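PDB 7D78: DltD domain-containing protein from Beauveria bassiana, which probably acts as a polyketide thioesterase that releases its substrate by cyclising it into a medium-ring lactone. Local coordinates for residues G136-A141 / E249-V254; M155-L160 / L297-G302; V262-D267 / E273-A278. One frame throughout, in Å; residues are numbered along the deposited sequence. Where two conformers were deposited one is given.

Contact 1 (G136-A141 / E249-V254)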
loop_
_atom_site.group_PDB
_atom_site.type_symbol
_atom_site.label_atom_id
_atom_site.label_comp_id
_atom_site.label_asym_id
_atom_site.label_seq_id
_atom_site.Cartn_x
_atom_site.Cartn_y
_atom_site.Cartn_z
ATOM N N GLY A 136 7.539 9.957 9.902
ATOM C CA GLY A 136 7.040 9.106 10.972
ATOM C C GLY A 136 5.728 9.575 11.580
ATOM O O GLY A 136 4.958 8.762 12.107
ATOM N N GLY A 137 5.466 10.883 11.558
ATOM C CA GLY A 137 4.161 11.358 11.996
ATOM C C GLY A 137 3.047 10.883 11.083
ATOM O O GLY A 137 1.964 10.505 11.546
ATOM N N THR A 138 3.306 10.881 9.772
ATOM C CA THR A 138 2.306 10.414 8.817
ATOM C C THR A 138 2.095 8.909 8.949
ATOM O O THR A 138 0.957 8.429 8.906
ATOM C CB THR A 138 2.743 10.800 7.401
ATOM O OG1 THR A 138 3.109 12.186 7.386
ATOM C CG2 THR A 138 1.627 10.567 6.384
ATOM N N VAL A 139 3.183 8.158 9.128
ATOM C CA VAL A 139 3.089 6.718 9.371
ATOM C C VAL A 139 2.263 6.452 10.624
ATOM O O VAL A 139 1.413 5.551 10.652
ATOM C CB VAL A 139 4.502 6.108 9.495
ATOM C CG1 VAL A 139 4.434 4.701 10.116
ATOM C CG2 VAL A 139 5.201 6.061 8.139
ATOM N N SER A 140 2.510 7.231 11.684
ATOM C CA SER A 140 1.798 7.017 12.937
ATOM C C SER A 140 0.297 7.240 12.765
ATOM O O SER A 140 -0.516 6.540 13.375
ATOM C CB SER A 140 2.348 7.945 14.029
ATOM O OG SER A 140 3.718 7.707 14.300
ATOM N N ALA A 141 -0.085 8.218 11.948
ATOM C CA ALA A 141 -1.505 8.459 11.709
ATOM C C ALA A 141 -2.165 7.251 11.053
ATOM O O ALA A 141 -3.297 6.898 11.397
ATOM C CB ALA A 141 -1.690 9.693 10.837
ATOM N N GLU A 249 -5.656 10.368 2.144
ATOM C CA GLU A 249 -6.894 9.595 2.207
ATOM C C GLU A 249 -6.968 8.782 3.488
ATOM O O GLU A 249 -8.043 8.673 4.091
ATOM C CB GLU A 249 -7.025 8.680 0.988
ATOM C CG GLU A 249 -6.922 9.401 -0.346
ATOM C CD GLU A 249 -7.838 10.610 -0.434
ATOM O OE1 GLU A 249 -8.995 10.528 0.030
ATOM O OE2 GLU A 249 -7.398 11.640 -0.972
ATOM N N ILE A 250 -5.842 8.197 3.916
ATOM C CA ILE A 250 -5.848 7.387 5.136
ATOM C C ILE A 250 -6.084 8.264 6.364
ATOM O O ILE A 250 -6.758 7.852 7.320
ATOM C CB ILE A 250 -4.543 6.575 5.265
ATOM C CG1 ILE A 250 -4.367 5.652 4.054
ATOM C CG2 ILE A 250 -4.577 5.722 6.515
ATOM C CD1 ILE A 250 -2.969 5.113 3.913
ATOM N N LEU A 251 -5.550 9.489 6.356
ATOM C CA LEU A 251 -5.759 10.380 7.493
ATOM C C LEU A 251 -7.239 10.677 7.701
ATOM O O LEU A 251 -7.662 10.957 8.830
ATOM C CB LEU A 251 -4.967 11.677 7.311
ATOM C CG LEU A 251 -3.674 11.760 8.131
ATOM C CD1 LEU A 251 -2.670 10.708 7.647
ATOM C CD2 LEU A 251 -3.060 13.163 8.067
ATOM N N LYS A 252 -8.048 10.580 6.639
ATOM C CA LYS A 252 -9.480 10.825 6.782
ATOM C C LYS A 252 -10.162 9.735 7.596
ATOM O O LYS A 252 -11.228 9.985 8.164
ATOM C CB LYS A 252 -10.141 10.965 5.406
ATOM C CG LYS A 252 -9.718 12.218 4.650
ATOM C CD LYS A 252 -10.019 12.090 3.168
ATOM C CE LYS A 252 -9.518 13.301 2.388
ATOM N NZ LYS A 252 -9.957 13.245 0.961
ATOM N N LEU A 253 -9.561 8.543 7.680
ATOM C CA LEU A 253 -10.080 7.500 8.556
ATOM C C LEU A 253 -9.808 7.800 10.023
ATOM O O LEU A 253 -10.439 7.197 10.892
ATOM C CB LEU A 253 -9.471 6.143 8.201
ATOM C CG LEU A 253 -9.601 5.720 6.739
ATOM C CD1 LEU A 253 -8.800 4.461 6.490
ATOM C CD2 LEU A 253 -11.060 5.511 6.379
ATOM N N VAL A 254 -8.875 8.698 10.324
ATOM C CA VAL A 254 -8.612 9.047 11.715
ATOM C C VAL A 254 -9.645 10.084 12.128
ATOM O O VAL A 254 -9.408 11.293 12.011
ATOM C CB VAL A 254 -7.179 9.573 11.915
ATOM C CG1 VAL A 254 -6.877 9.727 13.404
ATOM C CG2 VAL A 254 -6.167 8.640 11.245
#

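Contact 2 (M155-L160 / L297-G302)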
loop_
_atom_site.group_PDB
_atom_site.type_symbol
_atom_site.label_atom_id
_atom_site.label_comp_id
_atom_site.label_asym_id
_atom_site.label_seq_id
_atom_site.Cartn_x
_atom_site.Cartn_y
_atom_site.Cartn_z
ATOM N N MET A 155 1.567 14.367 15.761
ATOM C CA MET A 155 2.300 14.459 14.506
ATOM C C MET A 155 3.126 15.736 14.516
ATOM O O MET A 155 2.580 16.839 14.644
ATOM C CB MET A 155 1.356 14.457 13.307
ATOM C CG MET A 155 0.635 13.139 13.078
ATOM S SD MET A 155 -0.319 13.204 11.553
ATOM C CE MET A 155 -1.666 14.276 12.029
ATOM N N VAL A 156 4.433 15.587 14.368
ATOM C CA VAL A 156 5.337 16.719 14.240
ATOM C C VAL A 156 5.769 16.807 12.784
ATOM O O VAL A 156 6.288 15.832 12.227
ATOM C CB VAL A 156 6.542 16.577 15.179
ATOM C CG1 VAL A 156 7.502 17.756 15.007
ATOM C CG2 VAL A 156 6.058 16.453 16.608
ATOM N N CYS A 157 5.536 17.971 12.173
ATOM C CA CYS A 157 5.853 18.279 10.779
ATOM C C CYS A 157 5.580 17.097 9.834
ATOM O O CYS A 157 6.475 16.675 9.095
ATOM C CB CYS A 157 7.293 18.767 10.640
ATOM S SG CYS A 157 8.597 17.598 11.172
ATOM N N PRO A 158 4.361 16.557 9.834
ATOM C CA PRO A 158 4.078 15.419 8.946
ATOM C C PRO A 158 4.287 15.784 7.481
ATOM O O PRO A 158 3.974 16.893 7.049
ATOM C CB PRO A 158 2.606 15.101 9.235
ATOM C CG PRO A 158 2.036 16.378 9.760
ATOM C CD PRO A 158 3.154 17.008 10.549
ATOM N N ILE A 159 4.834 14.831 6.717
ATOM C CA ILE A 159 4.998 14.958 5.274
ATOM C C ILE A 159 3.868 14.188 4.597
ATOM O O ILE A 159 3.668 12.998 4.867
ATOM C CB ILE A 159 6.359 14.428 4.798
ATOM C CG1 ILE A 159 7.512 15.300 5.296
ATOM C CG2 ILE A 159 6.409 14.504 3.287
ATOM C CD1 ILE A 159 8.897 14.736 4.900
ATOM N N LEU A 160 3.147 14.851 3.687
ATOM C CA LEU A 160 1.924 14.291 3.137
ATOM C C LEU A 160 1.923 14.120 1.625
ATOM O O LEU A 160 0.934 13.609 1.077
ATOM C CB LEU A 160 0.727 15.157 3.552
ATOM C CG LEU A 160 0.540 15.283 5.063
ATOM C CD1 LEU A 160 -0.373 16.467 5.375
ATOM C CD2 LEU A 160 -0.043 13.995 5.626
ATOM N N LEU A 297 13.493 20.467 10.390
ATOM C CA LEU A 297 14.409 19.771 11.295
ATOM C C LEU A 297 14.634 20.488 12.616
ATOM O O LEU A 297 15.126 19.862 13.559
ATOM C CB LEU A 297 15.789 19.560 10.653
ATOM C CG LEU A 297 15.942 18.707 9.393
ATOM C CD1 LEU A 297 15.076 17.467 9.436
ATOM C CD2 LEU A 297 15.648 19.540 8.166
ATOM N N THR A 298 14.319 21.779 12.705
ATOM C CA THR A 298 14.545 22.560 13.913
ATOM C C THR A 298 13.268 22.783 14.705
ATOM O O THR A 298 13.280 23.527 15.692
ATOM C CB THR A 298 15.178 23.913 13.559
ATOM O OG1 THR A 298 14.305 24.639 12.682
ATOM C CG2 THR A 298 16.532 23.713 12.876
ATOM N N VAL A 299 12.163 22.165 14.289
ATOM C CA VAL A 299 10.880 22.418 14.936
ATOM C C VAL A 299 10.924 22.044 16.414
ATOM O O VAL A 299 10.213 22.641 17.230
ATOM C CB VAL A 299 9.769 21.670 14.177
ATOM C CG1 VAL A 299 10.071 20.170 14.135
ATOM C CG2 VAL A 299 8.404 21.960 14.782
ATOM N N LEU A 300 11.768 21.080 16.793
ATOM C CA LEU A 300 11.873 20.650 18.183
ATOM C C LEU A 300 13.210 21.037 18.820
ATOM O O LEU A 300 13.615 20.438 19.822
ATOM C CB LEU A 300 11.639 19.138 18.288
ATOM C CG LEU A 300 10.237 18.666 17.867
ATOM C CD1 LEU A 300 10.009 17.194 18.153
ATOM C CD2 LEU A 300 9.152 19.499 18.543
ATOM N N SER A 301 13.899 22.035 18.271
ATOM C CA SER A 301 15.214 22.432 18.757
ATOM C C SER A 301 15.229 23.922 19.071
ATOM O O SER A 301 14.362 24.681 18.631
ATOM C CB SER A 301 16.319 22.130 17.732
ATOM O OG SER A 301 16.100 20.901 17.069
ATOM N N GLY A 302 16.249 24.339 19.819
ATOM C CA GLY A 302 16.408 25.758 20.052
ATOM C C GLY A 302 15.335 26.281 20.988
ATOM O O GLY A 302 14.674 25.536 21.707
#

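Contact 3 (V262-D267 / E273-A278)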
loop_
_atom_site.group_PDB
_atom_site.type_symbol
_atom_site.label_atom_id
_atom_site.label_comp_id
_atom_site.label_asym_id
_atom_site.label_seq_id
_atom_site.Cartn_x
_atom_site.Cartn_y
_atom_site.Cartn_z
ATOM N N VAL A 262 2.025 19.572 15.245
ATOM C CA VAL A 262 3.015 20.629 15.404
ATOM C C VAL A 262 3.634 20.899 14.039
ATOM O O VAL A 262 4.310 20.028 13.473
ATOM C CB VAL A 262 4.088 20.242 16.429
ATOM C CG1 VAL A 262 5.113 21.370 16.581
ATOM C CG2 VAL A 262 3.442 19.892 17.768
ATOM N N THR A 263 3.421 22.108 13.520
ATOM C CA THR A 263 3.856 22.488 12.188
ATOM C C THR A 263 4.880 23.609 12.271
ATOM O O THR A 263 4.623 24.625 12.938
ATOM C CB THR A 263 2.653 22.943 11.345
ATOM O OG1 THR A 263 1.797 21.822 11.101
ATOM C CG2 THR A 263 3.106 23.545 10.003
ATOM N N PRO A 264 6.037 23.480 11.613
ATOM C CA PRO A 264 7.005 24.583 11.600
ATOM C C PRO A 264 6.544 25.665 10.638
ATOM O O PRO A 264 6.176 25.375 9.496
ATOM C CB PRO A 264 8.304 23.923 11.113
ATOM C CG PRO A 264 7.966 22.430 10.898
ATOM C CD PRO A 264 6.484 22.361 10.762
ATOM N N GLU A 265 6.573 26.923 11.105
ATOM C CA GLU A 265 6.179 28.042 10.250
ATOM C C GLU A 265 6.949 28.049 8.936
ATOM O O GLU A 265 6.368 28.272 7.868
ATOM C CB GLU A 265 6.390 29.379 10.977
ATOM C CG GLU A 265 5.893 30.568 10.154
ATOM C CD GLU A 265 6.388 31.908 10.673
ATOM O OE1 GLU A 265 7.359 31.926 11.460
ATOM O OE2 GLU A 265 5.802 32.941 10.284
ATOM N N LEU A 266 8.256 27.812 8.996
ATOM C CA LEU A 266 9.142 27.910 7.842
ATOM C C LEU A 266 9.568 26.533 7.338
ATOM O O LEU A 266 10.724 26.312 6.973
ATOM C CB LEU A 266 10.362 28.765 8.180
ATOM C CG LEU A 266 9.990 30.131 8.767
ATOM C CD1 LEU A 266 11.231 30.928 9.139
ATOM C CD2 LEU A 266 9.139 30.891 7.771
ATOM N N ASP A 267 8.634 25.590 7.304
ATOM C CA ASP A 267 8.946 24.247 6.829
ATOM C C ASP A 267 9.203 24.283 5.327
ATOM O O ASP A 267 8.272 24.469 4.540
ATOM C CB ASP A 267 7.796 23.301 7.165
ATOM C CG ASP A 267 8.210 21.841 7.106
ATOM O OD1 ASP A 267 9.051 21.508 6.245
ATOM O OD2 ASP A 267 7.689 21.033 7.909
ATOM N N GLU A 273 1.035 24.700 4.483
ATOM C CA GLU A 273 -0.380 24.716 4.119
ATOM C C GLU A 273 -0.903 23.317 3.816
ATOM O O GLU A 273 -2.101 23.066 3.970
ATOM C CB GLU A 273 -0.625 25.642 2.927
ATOM C CG GLU A 273 -2.028 26.271 2.913
ATOM C CD GLU A 273 -2.199 27.416 3.915
ATOM O OE1 GLU A 273 -1.180 27.988 4.369
ATOM O OE2 GLU A 273 -3.363 27.752 4.239
ATOM N N GLU A 274 -0.029 22.397 3.387
ATOM C CA GLU A 274 -0.440 21.004 3.228
ATOM C C GLU A 274 -0.727 20.365 4.579
ATOM O O GLU A 274 -1.696 19.605 4.730
ATOM C CB GLU A 274 0.642 20.208 2.489
ATOM C CG GLU A 274 0.120 19.005 1.735
ATOM C CD GLU A 274 1.156 18.408 0.782
ATOM O OE1 GLU A 274 2.363 18.487 1.082
ATOM O OE2 GLU A 274 0.759 17.865 -0.268
ATOM N N GLN A 275 0.121 20.652 5.571
ATOM C CA GLN A 275 -0.117 20.162 6.923
ATOM C C GLN A 275 -1.410 20.739 7.486
ATOM O O GLN A 275 -2.238 20.010 8.038
ATOM C CB GLN A 275 1.075 20.510 7.819
ATOM C CG GLN A 275 2.440 20.057 7.273
ATOM C CD GLN A 275 3.583 20.381 8.208
ATOM O OE1 GLN A 275 3.431 20.328 9.431
ATOM N NE2 GLN A 275 4.737 20.722 7.641
ATOM N N LYS A 276 -1.608 22.050 7.325
ATOM C CA LYS A 276 -2.822 22.691 7.825
ATOM C C LYS A 276 -4.073 22.140 7.144
ATOM O O LYS A 276 -5.115 21.955 7.789
ATOM C CB LYS A 276 -2.726 24.198 7.613
ATOM C CG LYS A 276 -1.782 24.893 8.567
ATOM C CD LYS A 276 -1.329 26.242 8.020
ATOM C CE LYS A 276 -0.561 27.026 9.076
ATOM N NZ LYS A 276 0.134 28.229 8.519
ATOM N N ALA A 277 -3.996 21.892 5.836
ATOM C CA ALA A 277 -5.161 21.377 5.123
ATOM C C ALA A 277 -5.604 20.036 5.695
ATOM O O ALA A 277 -6.804 19.793 5.872
ATOM C CB ALA A 277 -4.847 21.257 3.630
ATOM N N ALA A 278 -4.650 19.151 6.000
ATOM C CA ALA A 278 -5.014 17.882 6.617
ATOM C C ALA A 278 -5.588 18.102 8.009
ATOM O O ALA A 278 -6.609 17.500 8.365
ATOM C CB ALA A 278 -3.801 16.946 6.676
#

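Contact 1 (G136-A141 / E249-V254)
Ala141 presses its single methyl onto one branch of Leu251, with Ala141 CB and Leu251 CD1 only 3.5 Å apart, a little tighter than usual for two carbons. Leu251 gets there through a chi1 of -102°, away from the usual staggered positions, which swings its isobutyl end toward the helix. The same CD1 lies 4.5 Å from Thr138 CG2, one turn earlier on that helix, where Thr138 also touches Trp245. Val254 adds a second touch, its CG2 resting 3.4 Å from Ala141 O. Residues 136-141 belong to helix 135-146, which in the alpha/beta hydrolase fold follows the nucleophile elbow; Gly136 closes the GxSxG sequence that probably forms it. A small alanine suits this face of the helix because residues 249-254, which carry on from a short helix into a type I turn from Leu251 to Val254, come very close. The methyl of Ala141 is buried further by Leu153 of strand 150-156, so it sits between the sheet and the turn. Val254 reaches one turn further along the helix to touch Ala145, and Ile250 packs against Trp244 of the second subunit.

Contact 2 (M155-L160 / L297-G302)
Strand 150-156 ends where Cys157, in a left-handed backbone conformation (phi 39°, psi 55°), faces the type I turn from Thr298 to Ser301, the CA atoms of Cys157 and Val299 lying 7.7 Å apart with no hydrogen bond between the two segments. The turn is closed from within by Ser301 N to Thr298 O at 3.0 Å. Between the segments mainly branched side chains meet. Val156 sends CG1 outward from the strand, and Val299 answers with its own CG1, the two methyls 3.6 Å apart on side chains set slantwise to each other. Val299 CG1 lies between its backbone N and carbonyl carbon (chi1 58°), and from there it also reaches Cys157 SG, at 4.2 Å. Leu300 approaches Val156 end to end: its CG lies 4.1 Å from Val156 CG1, and its CD1 is equally near. Compact beta-branched valines fit the short span between strand end and turn, whereas the longer leucine bridges onward to Val308 and Met312 of helix 305-319, which covers this face of the sheet. Trp131 of the adjoining strand 127-133 touches both Val156 and Leu300. The turn follows His296 closely in the chain, and Cys157 touches both His296 and Asp267, probable members of a Ser-His-Asp triad. The contact is purely apolar, which implies that between these two segments packing, with no directed bond, brings the turn against the strand end; polar anchoring of the loop comes from elsewhere, as in the hydrogen bond between His296 and Asp267.

Contact 3 (V262-D267 / E273-A278)
Asp267 OD2 is gripped by two donors, Gln275 NE2 at 3.0 Å and, from outside the two segments, the ring nitrogen ND1 of His296. The amide of Gln275 comes from above the carboxylate plane, with the two flat groups turned 88° apart, yet OD2 lies close to the plane of the amide itself. The other carboxylate oxygen, OD1, takes the backbone N-H groups of Met269 and Ser270, so bonds to both oxygens fix the rotation of the group. Gln275 is held at both ends as well: its OE1 accepts a bond from Thr263 OG1 at 2.8 Å, the hydroxyl standing above the carbonyl plane, and its NE2 also donates to Ser270 O. Its chain, extended beyond CG (chi2 -178°), is long enough to carry the amide from the helix to the strand. Thr263 CG2 also lies against the amide carbon, 3.7 Å from Gln275 CD, but it is the hydroxyl that suits threonine to its place. A leucine here in place of Gln275 would probably leave Thr263 OG1 without its acceptor and Ser270 O without this donor, and would remove one of the bonds on Asp267 OD2. Strand 259-264 and helix 272-281 run nearly antiparallel, their local segments 159° apart and 9.1 Å between axes, as expected of consecutive members of a beta-alpha-beta unit. An acid on the loop after this strand, bonded to a histidine, is the typical place of the catalytic acid in alpha/beta hydrolases, consistent with Asp267 completing a Ser-His-Asp triad with Ser134 and His296.

Contacts 2 and 3 are close neighbours, their centres 9 Å apart, joined by adjacent strands of one sheet: Cys157 N lies 2.7 Å from Val262 O, a probable hydrogen bond, and Gln275 OE1 lies 3.4 Å from Cys157 CA. The centre of contact 1 is 16 Å from that of contact 2 and 15 Å from that of contact 3. It meets contact 2 through the hydrogen bond of Thr138 OG1 to Ile159 O, 2.7 Å, and touches contact 3 where Leu251 CD2 packs at 4.1 Å from Ala278 CB. Contacts 2 and 3 border the probable active site, with the turn just past His296 and the putative acid Asp267, while contact 1 is tied to it through the helix that follows Ser134.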